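Local structure of LPXTG cell wall surface protein (Streptococcus gordonii, 4IGB) at residues M194-I202 with A244-N255; E137-W145 with F150-V158. The protein is a peptidoglycan-anchored surface protein of a Gram-positive streptococcus, captured here as its N-terminal two-domain part and probably acting in adhesion. All coordinates share one frame; numbering follows the deposited sequence.

Interaction 1 (M194-I202 with A244-N255). With NA (sodium ion), chain M; SO4 (sulfate ion), chain J.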
loop_
_atom_site.group_PDB
_atom_site.type_symbol
_atom_site.label_atom_id
_atom_site.label_comp_id
_atom_site.label_asym_id
_atom_site.label_seq_id
_atom_site.Cartn_x
_atom_site.Cartn_y
_atom_site.Cartn_z
ATOM N N MET B 194 1.654 2.856 -2.392
ATOM C CA MET B 194 2.351 2.731 -3.660
ATOM C C MET B 194 3.421 3.811 -3.765
ATOM O O MET B 194 3.264 4.909 -3.226
ATOM C CB MET B 194 1.382 2.819 -4.827
ATOM C CG MET B 194 0.505 1.560 -4.985
ATOM S SD MET B 194 -0.359 1.479 -6.574
ATOM C CE MET B 194 0.995 1.039 -7.668
ATOM N N LYS B 195 4.509 3.497 -4.451
ATOM C CA LYS B 195 5.597 4.457 -4.596
ATOM C C LYS B 195 6.125 4.473 -6.031
ATOM O O LYS B 195 7.133 3.846 -6.332
ATOM C CB LYS B 195 6.715 4.135 -3.606
ATOM C CG LYS B 195 7.900 5.110 -3.669
ATOM C CD LYS B 195 8.968 4.748 -2.648
ATOM C CE LYS B 195 9.586 3.400 -2.927
ATOM N NZ LYS B 195 10.247 3.379 -4.241
ATOM N N PRO B 196 5.437 5.187 -6.926
ATOM C CA PRO B 196 5.914 5.252 -8.311
ATOM C C PRO B 196 7.275 5.939 -8.322
ATOM O O PRO B 196 7.455 6.903 -7.578
ATOM C CB PRO B 196 4.906 6.176 -8.997
ATOM C CG PRO B 196 3.795 6.385 -8.032
ATOM C CD PRO B 196 4.328 6.117 -6.665
ATOM N N THR B 197 8.204 5.469 -9.145
ATOM C CA THR B 197 9.501 6.130 -9.274
ATOM C C THR B 197 9.885 6.287 -10.735
ATOM O O THR B 197 9.342 5.618 -11.613
ATOM C CB THR B 197 10.617 5.331 -8.579
ATOM O OG1 THR B 197 10.753 4.065 -9.227
ATOM C CG2 THR B 197 10.292 5.115 -7.113
ATOM N N ASP B 198 10.829 7.180 -11.001
ATOM C CA ASP B 198 11.390 7.283 -12.337
ATOM C C ASP B 198 10.349 7.597 -13.387
ATOM O O ASP B 198 10.429 7.098 -14.512
ATOM C CB ASP B 198 12.126 5.994 -12.742
ATOM C CG ASP B 198 13.038 6.218 -13.948
ATOM O OD1 ASP B 198 13.603 7.332 -14.037
ATOM O OD2 ASP B 198 13.165 5.322 -14.808
ATOM N N ILE B 199 9.382 8.436 -13.038
ATOM C CA ILE B 199 8.425 8.903 -14.032
ATOM C C ILE B 199 9.074 10.040 -14.820
ATOM O O ILE B 199 8.994 11.201 -14.398
ATOM C CB ILE B 199 7.139 9.429 -13.386
ATOM C CG1 ILE B 199 6.571 8.374 -12.430
ATOM C CG2 ILE B 199 6.133 9.864 -14.477
ATOM C CD1 ILE B 199 6.484 6.996 -13.043
ATOM N N ASP B 200 9.694 9.714 -15.958
ATOM C CA ASP B 200 10.641 10.633 -16.586
ATOM C C ASP B 200 10.782 10.505 -18.092
ATOM O O ASP B 200 11.598 11.198 -18.693
ATOM C CB ASP B 200 12.025 10.485 -15.935
ATOM C CG ASP B 200 12.850 9.353 -16.545
ATOM O OD1 ASP B 200 12.255 8.376 -17.029
ATOM O OD2 ASP B 200 14.099 9.434 -16.545
ATOM N N ALA B 201 9.992 9.640 -18.718
ATOM C CA ALA B 201 10.124 9.456 -20.160
ATOM C C ALA B 201 9.293 10.460 -20.935
ATOM O O ALA B 201 8.140 10.713 -20.601
ATOM C CB ALA B 201 9.762 8.030 -20.575
ATOM N N ILE B 202 9.902 11.031 -21.973
ATOM C CA ILE B 202 9.223 11.921 -22.892
ATOM C C ILE B 202 9.760 11.633 -24.287
ATOM O O ILE B 202 10.972 11.561 -24.480
ATOM C CB ILE B 202 9.477 13.405 -22.515
ATOM C CG1 ILE B 202 9.035 13.667 -21.070
ATOM C CG2 ILE B 202 8.786 14.349 -23.498
ATOM C CD1 ILE B 202 9.095 15.121 -20.644
ATOM N N ALA B 244 5.722 13.304 -16.267
ATOM C CA ALA B 244 7.165 13.489 -16.406
ATOM C C ALA B 244 7.533 14.858 -16.966
ATOM O O ALA B 244 6.857 15.381 -17.851
ATOM C CB ALA B 244 7.762 12.401 -17.282
ATOM N N THR B 245 8.619 15.430 -16.456
ATOM C CA THR B 245 9.140 16.676 -17.013
ATOM C C THR B 245 10.613 16.588 -17.415
ATOM O O THR B 245 11.082 17.396 -18.213
ATOM C CB THR B 245 8.952 17.877 -16.058
ATOM O OG1 THR B 245 9.667 17.640 -14.837
ATOM C CG2 THR B 245 7.478 18.086 -15.749
ATOM N N GLN B 246 11.344 15.617 -16.875
ATOM C CA GLN B 246 12.768 15.529 -17.178
ATOM C C GLN B 246 13.368 14.169 -16.858
ATOM O O GLN B 246 12.826 13.407 -16.058
ATOM C CB GLN B 246 13.540 16.620 -16.435
ATOM C CG GLN B 246 13.351 16.591 -14.922
ATOM C CD GLN B 246 14.349 17.480 -14.190
ATOM O OE1 GLN B 246 14.123 18.684 -14.001
ATOM N NE2 GLN B 246 15.461 16.886 -13.771
ATOM N N ILE B 247 14.500 13.878 -17.492
ATOM C CA ILE B 247 15.253 12.664 -17.223
ATOM C C ILE B 247 15.756 12.669 -15.789
ATOM O O ILE B 247 16.184 13.703 -15.282
ATOM C CB ILE B 247 16.456 12.564 -18.159
ATOM C CG1 ILE B 247 15.999 12.726 -19.604
ATOM C CG2 ILE B 247 17.162 11.230 -17.981
ATOM C CD1 ILE B 247 15.189 11.565 -20.080
ATOM N N THR B 248 15.684 11.520 -15.132
ATOM C CA THR B 248 16.241 11.353 -13.793
ATOM C C THR B 248 17.006 10.047 -13.756
ATOM O O THR B 248 16.504 9.020 -14.210
ATOM C CB THR B 248 15.144 11.282 -12.698
ATOM O OG1 THR B 248 14.155 10.313 -13.074
ATOM C CG2 THR B 248 14.479 12.635 -12.513
ATOM N N GLY B 249 18.216 10.075 -13.208
ATOM C CA GLY B 249 18.995 8.861 -13.092
ATOM C C GLY B 249 19.386 8.579 -11.659
ATOM O O GLY B 249 19.543 9.501 -10.854
ATOM N N GLY B 250 19.547 7.298 -11.342
ATOM C CA GLY B 250 19.915 6.882 -10.002
ATOM C C GLY B 250 18.736 6.819 -9.045
ATOM O O GLY B 250 17.783 7.592 -9.151
ATOM N N SER B 251 18.821 5.902 -8.093
ATOM C CA SER B 251 17.773 5.679 -7.107
ATOM C C SER B 251 17.272 6.948 -6.416
ATOM O O SER B 251 16.063 7.189 -6.361
ATOM C CB SER B 251 18.260 4.699 -6.049
ATOM O OG SER B 251 17.286 4.552 -5.032
ATOM N N TYR B 252 18.194 7.744 -5.875
ATOM C CA TYR B 252 17.822 8.955 -5.164
ATOM C C TYR B 252 16.909 9.856 -5.999
ATOM O O TYR B 252 15.821 10.227 -5.569
ATOM C CB TYR B 252 19.057 9.748 -4.707
ATOM C CG TYR B 252 18.672 10.928 -3.849
ATOM C CD1 TYR B 252 18.585 10.805 -2.474
ATOM C CD2 TYR B 252 18.340 12.152 -4.419
ATOM C CE1 TYR B 252 18.209 11.867 -1.684
ATOM C CE2 TYR B 252 17.951 13.221 -3.636
ATOM C CZ TYR B 252 17.893 13.071 -2.265
ATOM O OH TYR B 252 17.510 14.123 -1.466
ATOM N N ASN B 253 17.357 10.213 -7.195
ATOM C CA ASN B 253 16.576 11.085 -8.041
ATOM C C ASN B 253 15.276 10.451 -8.524
ATOM O O ASN B 253 14.248 11.125 -8.631
ATOM C CB ASN B 253 17.424 11.580 -9.218
ATOM C CG ASN B 253 18.536 12.514 -8.765
ATOM O OD1 ASN B 253 18.493 13.033 -7.648
ATOM N ND2 ASN B 253 19.532 12.735 -9.626
ATOM N N GLU B 254 15.316 9.156 -8.816
ATOM C CA GLU B 254 14.127 8.457 -9.306
ATOM C C GLU B 254 12.993 8.436 -8.284
ATOM O O GLU B 254 11.815 8.488 -8.650
ATOM C CB GLU B 254 14.480 7.044 -9.762
ATOM C CG GLU B 254 15.338 7.052 -11.023
ATOM C CD GLU B 254 15.766 5.672 -11.443
ATOM O OE1 GLU B 254 15.344 4.707 -10.795
ATOM O OE2 GLU B 254 16.524 5.547 -12.425
ATOM N N ASN B 255 13.357 8.379 -7.011
ATOM C CA ASN B 255 12.392 8.434 -5.921
ATOM C C ASN B 255 12.011 9.864 -5.567
ATOM O O ASN B 255 10.831 10.191 -5.429
ATOM C CB ASN B 255 12.971 7.767 -4.678
ATOM C CG ASN B 255 12.952 6.267 -4.760
ATOM O OD1 ASN B 255 12.005 5.616 -4.302
ATOM N ND2 ASN B 255 13.989 5.701 -5.367
HETATM NA NA NA M . 15.539 7.315 -15.846
HETATM S S SO4 J . 12.122 -0.070 -2.930
HETATM O O1 SO4 J . 12.762 1.221 -3.167
HETATM O O2 SO4 J . 10.996 -0.225 -3.835
HETATM O O3 SO4 J . 11.666 -0.124 -1.542
HETATM O O4 SO4 J . 13.072 -1.151 -3.199
HETATM O O HOH W 1 13.449 3.543 -9.632
HETATM O O HOH W 2 10.266 13.752 -14.639
HETATM O O HOH W 3 16.653 5.398 -14.811
#
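Asp198 and Asp200 reach across to Thr248 through a shared sodium ion. The metal is bound by Asp198 OD1 at 2.6 Å, Asp200 OD2 at 2.7 Å and the backbone Thr248 O at 2.5 Å, with water 3 as a further ligand and one more atom from elsewhere in the structure. Asp200 OD2 does double duty: its anti lone pair accepts from Thr248 N (3.0 Å, angle at the hydrogen 170°), which fixes the carboxylate's rotation. Asp200 CG, between its own N and C (chi1 85°), faces the metal, while CB abuts Gln246 O. In the next shell the Glu254 carboxylate stacks on that of Asp198, planes 25° apart; their like charges are probably eased by the sodium. Asp198 N donates to Glu254 O at 2.9 Å, tying the loop to the helix. Asn255 is gripped at both ends of its amide: OD1 takes Lys195 NZ in the carbonyl plane (2.8 Å), while ND2 donates to Ser251 O. Beyond the metal, Ala244 CB wedges against Asp200 CA (3.4 Å). The loop between strands 193-194 and 210-214 is thus clasped against helix 250-256 and the turn that follows strand 239-243, with Ser258 bonded to both Thr248 OG1 and Glu254 O.

Interaction 2 (E137-W145 with F150-V158)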
loop_
_atom_site.group_PDB
_atom_site.type_symbol
_atom_site.label_atom_id
_atom_site.label_comp_id
_atom_site.label_asym_id
_atom_site.label_seq_id
_atom_site.Cartn_x
_atom_site.Cartn_y
_atom_site.Cartn_z
ATOM N N GLU B 137 3.322 -4.966 -25.958
ATOM C CA GLU B 137 3.695 -5.172 -24.565
ATOM C C GLU B 137 2.788 -4.364 -23.628
ATOM O O GLU B 137 2.439 -3.224 -23.932
ATOM C CB GLU B 137 5.150 -4.733 -24.380
ATOM C CG GLU B 137 5.713 -4.948 -22.983
ATOM C CD GLU B 137 6.055 -6.406 -22.700
ATOM O OE1 GLU B 137 6.403 -7.153 -23.644
ATOM O OE2 GLU B 137 5.967 -6.810 -21.518
ATOM N N PHE B 138 2.407 -4.935 -22.490
ATOM C CA PHE B 138 1.764 -4.109 -21.467
ATOM C C PHE B 138 2.185 -4.384 -20.027
ATOM O O PHE B 138 2.059 -3.511 -19.177
ATOM C CB PHE B 138 0.230 -4.114 -21.601
ATOM C CG PHE B 138 -0.434 -5.362 -21.098
ATOM C CD1 PHE B 138 -1.005 -5.393 -19.836
ATOM C CD2 PHE B 138 -0.517 -6.502 -21.899
ATOM C CE1 PHE B 138 -1.635 -6.540 -19.375
ATOM C CE2 PHE B 138 -1.137 -7.650 -21.437
ATOM C CZ PHE B 138 -1.706 -7.671 -20.184
ATOM N N PHE B 139 2.707 -5.577 -19.753
ATOM C CA PHE B 139 2.924 -5.989 -18.373
ATOM C C PHE B 139 3.902 -7.146 -18.241
ATOM O O PHE B 139 3.869 -8.097 -19.027
ATOM C CB PHE B 139 1.571 -6.385 -17.747
ATOM C CG PHE B 139 1.670 -6.911 -16.340
ATOM C CD1 PHE B 139 1.925 -6.054 -15.277
ATOM C CD2 PHE B 139 1.481 -8.262 -16.077
ATOM C CE1 PHE B 139 1.992 -6.529 -13.973
ATOM C CE2 PHE B 139 1.550 -8.747 -14.766
ATOM C CZ PHE B 139 1.811 -7.883 -13.723
ATOM N N SER B 140 4.764 -7.078 -17.227
ATOM C CA SER B 140 5.647 -8.202 -16.939
ATOM C C SER B 140 5.905 -8.275 -15.457
ATOM O O SER B 140 5.748 -7.282 -14.730
ATOM C CB SER B 140 6.983 -8.103 -17.706
ATOM O OG SER B 140 7.765 -7.013 -17.233
ATOM N N ILE B 141 6.296 -9.465 -15.019
ATOM C CA ILE B 141 6.715 -9.699 -13.649
ATOM C C ILE B 141 8.144 -10.236 -13.670
ATOM O O ILE B 141 8.425 -11.238 -14.320
ATOM C CB ILE B 141 5.806 -10.732 -12.976
ATOM C CG1 ILE B 141 4.354 -10.260 -13.038
ATOM C CG2 ILE B 141 6.251 -10.987 -11.539
ATOM C CD1 ILE B 141 3.361 -11.272 -12.487
ATOM N N SER B 142 9.043 -9.569 -12.964
ATOM C CA SER B 142 10.431 -10.007 -12.897
ATOM C C SER B 142 11.156 -9.215 -11.842
ATOM O O SER B 142 10.641 -8.223 -11.322
ATOM C CB SER B 142 11.145 -9.744 -14.214
ATOM O OG SER B 142 11.506 -8.373 -14.287
ATOM N N GLU B 143 12.379 -9.633 -11.544
ATOM C CA GLU B 143 13.209 -8.818 -10.683
ATOM C C GLU B 143 14.424 -8.281 -11.428
ATOM O O GLU B 143 15.474 -8.089 -10.841
ATOM C CB GLU B 143 13.571 -9.568 -9.398
ATOM C CG GLU B 143 12.351 -9.830 -8.518
ATOM C CD GLU B 143 12.661 -10.646 -7.273
ATOM O OE1 GLU B 143 12.316 -10.197 -6.171
ATOM O OE2 GLU B 143 13.226 -11.750 -7.395
ATOM N N LEU B 144 14.271 -8.023 -12.724
ATOM C CA LEU B 144 15.362 -7.422 -13.500
ATOM C C LEU B 144 15.798 -6.073 -12.931
ATOM O O LEU B 144 16.978 -5.737 -12.976
ATOM C CB LEU B 144 14.970 -7.183 -14.961
ATOM C CG LEU B 144 14.590 -8.303 -15.923
ATOM C CD1 LEU B 144 14.819 -7.813 -17.350
ATOM C CD2 LEU B 144 15.374 -9.574 -15.636
ATOM N N TRP B 145 14.837 -5.297 -12.428
ATOM C CA TRP B 145 15.063 -3.901 -12.072
ATOM C C TRP B 145 15.052 -3.684 -10.563
ATOM O O TRP B 145 15.945 -3.037 -10.020
ATOM C CB TRP B 145 14.012 -3.020 -12.750
ATOM C CG TRP B 145 13.848 -3.368 -14.194
ATOM C CD1 TRP B 145 12.714 -3.812 -14.814
ATOM C CD2 TRP B 145 14.864 -3.327 -15.200
ATOM N NE1 TRP B 145 12.962 -4.039 -16.150
ATOM C CE2 TRP B 145 14.277 -3.750 -16.411
ATOM C CE3 TRP B 145 16.217 -2.971 -15.195
ATOM C CZ2 TRP B 145 14.993 -3.823 -17.607
ATOM C CZ3 TRP B 145 16.932 -3.051 -16.389
ATOM C CH2 TRP B 145 16.317 -3.474 -17.574
ATOM N N PHE B 150 6.557 -5.552 -10.236
ATOM C CA PHE B 150 6.028 -5.767 -11.572
ATOM C C PHE B 150 6.259 -4.532 -12.435
ATOM O O PHE B 150 6.492 -3.428 -11.924
ATOM C CB PHE B 150 4.551 -6.170 -11.535
ATOM C CG PHE B 150 3.659 -5.205 -10.803
ATOM C CD1 PHE B 150 3.121 -4.106 -11.455
ATOM C CD2 PHE B 150 3.335 -5.413 -9.467
ATOM C CE1 PHE B 150 2.278 -3.221 -10.794
ATOM C CE2 PHE B 150 2.502 -4.528 -8.789
ATOM C CZ PHE B 150 1.959 -3.435 -9.460
ATOM N N GLU B 151 6.193 -4.725 -13.746
ATOM C CA GLU B 151 6.472 -3.660 -14.694
ATOM C C GLU B 151 5.299 -3.444 -15.627
ATOM O O GLU B 151 4.787 -4.396 -16.189
ATOM C CB GLU B 151 7.702 -4.048 -15.509
ATOM C CG GLU B 151 8.082 -3.095 -16.627
ATOM C CD GLU B 151 9.484 -3.381 -17.145
ATOM O OE1 GLU B 151 10.180 -4.208 -16.510
ATOM O OE2 GLU B 151 9.884 -2.793 -18.183
ATOM N N ILE B 152 4.870 -2.194 -15.781
ATOM C CA ILE B 152 3.826 -1.853 -16.738
ATOM C C ILE B 152 4.417 -0.919 -17.777
ATOM O O ILE B 152 5.134 0.019 -17.431
ATOM C CB ILE B 152 2.633 -1.181 -16.053
ATOM C CG1 ILE B 152 2.092 -2.076 -14.937
ATOM C CG2 ILE B 152 1.543 -0.896 -17.060
ATOM C CD1 ILE B 152 1.080 -1.407 -14.053
ATOM N N GLY B 153 4.139 -1.176 -19.051
ATOM C CA GLY B 153 4.742 -0.385 -20.114
ATOM C C GLY B 153 4.713 -1.111 -21.447
ATOM O O GLY B 153 4.283 -2.265 -21.518
ATOM N N ASN B 154 5.172 -0.439 -22.504
ATOM C CA ASN B 154 5.091 -0.986 -23.861
ATOM C C ASN B 154 6.468 -1.233 -24.479
ATOM O O ASN B 154 6.621 -1.269 -25.699
ATOM C CB ASN B 154 4.288 -0.057 -24.755
ATOM C CG ASN B 154 4.964 1.289 -24.955
ATOM O OD1 ASN B 154 5.915 1.629 -24.250
ATOM N ND2 ASN B 154 4.475 2.058 -25.918
ATOM N N VAL B 155 7.475 -1.383 -23.632
ATOM C CA VAL B 155 8.776 -1.796 -24.119
ATOM C C VAL B 155 8.834 -3.319 -24.146
ATOM O O VAL B 155 8.784 -3.958 -23.096
ATOM C CB VAL B 155 9.901 -1.282 -23.214
ATOM C CG1 VAL B 155 11.234 -1.645 -23.818
ATOM C CG2 VAL B 155 9.784 0.228 -23.026
ATOM N N PRO B 156 8.947 -3.908 -25.341
ATOM C CA PRO B 156 9.001 -5.368 -25.426
ATOM C C PRO B 156 10.142 -5.980 -24.616
ATOM O O PRO B 156 11.220 -5.389 -24.435
ATOM C CB PRO B 156 9.262 -5.624 -26.916
ATOM C CG PRO B 156 8.826 -4.385 -27.599
ATOM C CD PRO B 156 9.115 -3.277 -26.662
ATOM N N TYR B 157 9.881 -7.181 -24.120
ATOM C CA TYR B 157 10.938 -8.087 -23.708
ATOM C C TYR B 157 10.804 -9.285 -24.617
ATOM O O TYR B 157 9.704 -9.778 -24.827
ATOM C CB TYR B 157 10.774 -8.484 -22.244
ATOM C CG TYR B 157 11.072 -7.338 -21.321
ATOM C CD1 TYR B 157 12.379 -7.063 -20.936
ATOM C CD2 TYR B 157 10.057 -6.503 -20.866
ATOM C CE1 TYR B 157 12.669 -6.007 -20.111
ATOM C CE2 TYR B 157 10.335 -5.443 -20.031
ATOM C CZ TYR B 157 11.650 -5.197 -19.658
ATOM O OH TYR B 157 11.960 -4.145 -18.824
ATOM N N VAL B 158 11.914 -9.741 -25.175
ATOM C CA VAL B 158 11.845 -10.782 -26.182
ATOM C C VAL B 158 12.979 -11.795 -26.066
ATOM O O VAL B 158 14.014 -11.541 -25.437
ATOM C CB VAL B 158 11.854 -10.184 -27.621
ATOM C CG1 VAL B 158 10.754 -9.142 -27.784
ATOM C CG2 VAL B 158 13.216 -9.574 -27.940
HETATM O O HOH W 4 4.875 -2.989 -27.425
HETATM O O HOH W 5 6.552 -4.896 -19.101
HETATM O O HOH W 6 9.701 -6.691 -15.170
#
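Phe150, one residue into strand 149-153, sets CB against the Phe139 ring atom CE1 (3.6 Å). The two rings meet obliquely, planes at 49°, on the face that also holds Ile141 and Ile152. Glu151 then forms the hydrogen-bonded antiparallel pair with Ser140: Glu151 N donates to Ser140 O at 2.8 Å, and Ser140 N returns the bond to Glu151 O at 2.9 Å. The Glu151 side chain, extended with CG anti to the backbone N (chi1 176°), runs along the opposite face to Trp145. There Glu151 OE1 lies at the indole edge and takes a weak bond from Trp145 NE1, whose proton points more directly at Tyr157 OH (NE1 to OH 2.9 Å, 137°). Water 6 links the same OE1 to Ser140 OG and Ser142 OG, and OE2 has Ser280 as a second donor. Ile152 brings CG1 to the edge of the Phe139 ring, 4.0 Å from CD1. Gly153 N closes the ladder on Phe138 O at 3.1 Å, well above the carbonyl plane. Past the strand the chain turns, and Glu137 CG comes within 3.2 Å of Val155 O; Asn71 holds the Glu137 carboxylate. Tyr157 finally returns to the Glu151 face, where OH donates to the syn lone pair of Glu151 OE2 (2.6 Å) while Leu144 CD1 packs against the ring. This is an antiparallel beta hairpin within a six-stranded sheet, with a classic bulge where Phe138 and Phe139 both face Phe72 of the adjoining strand, and an ST turn at Ser142.

Interactions 1 and 2 belong to the same N-terminal domain, on one side of the chain's centre. Their centres are about 17 Å apart and their nearest atoms about 5 Å, so they are neighbours without touching. Along the chain they come in series, the hairpin of 137-145 with 150-158 closing before 194-202 begins. They differ in kind: interaction 2 is regular sheet pairing, whereas interaction 1 joins loop to loop and helix through a metal. The sodium ion lies about 10 Å from the Trp145 side chain, so the hairpin does not ligate it. The loop residue Cys279 links the two regions, touched by Ala201 and hydrogen-bonded through its backbone N to Asn154 OD1.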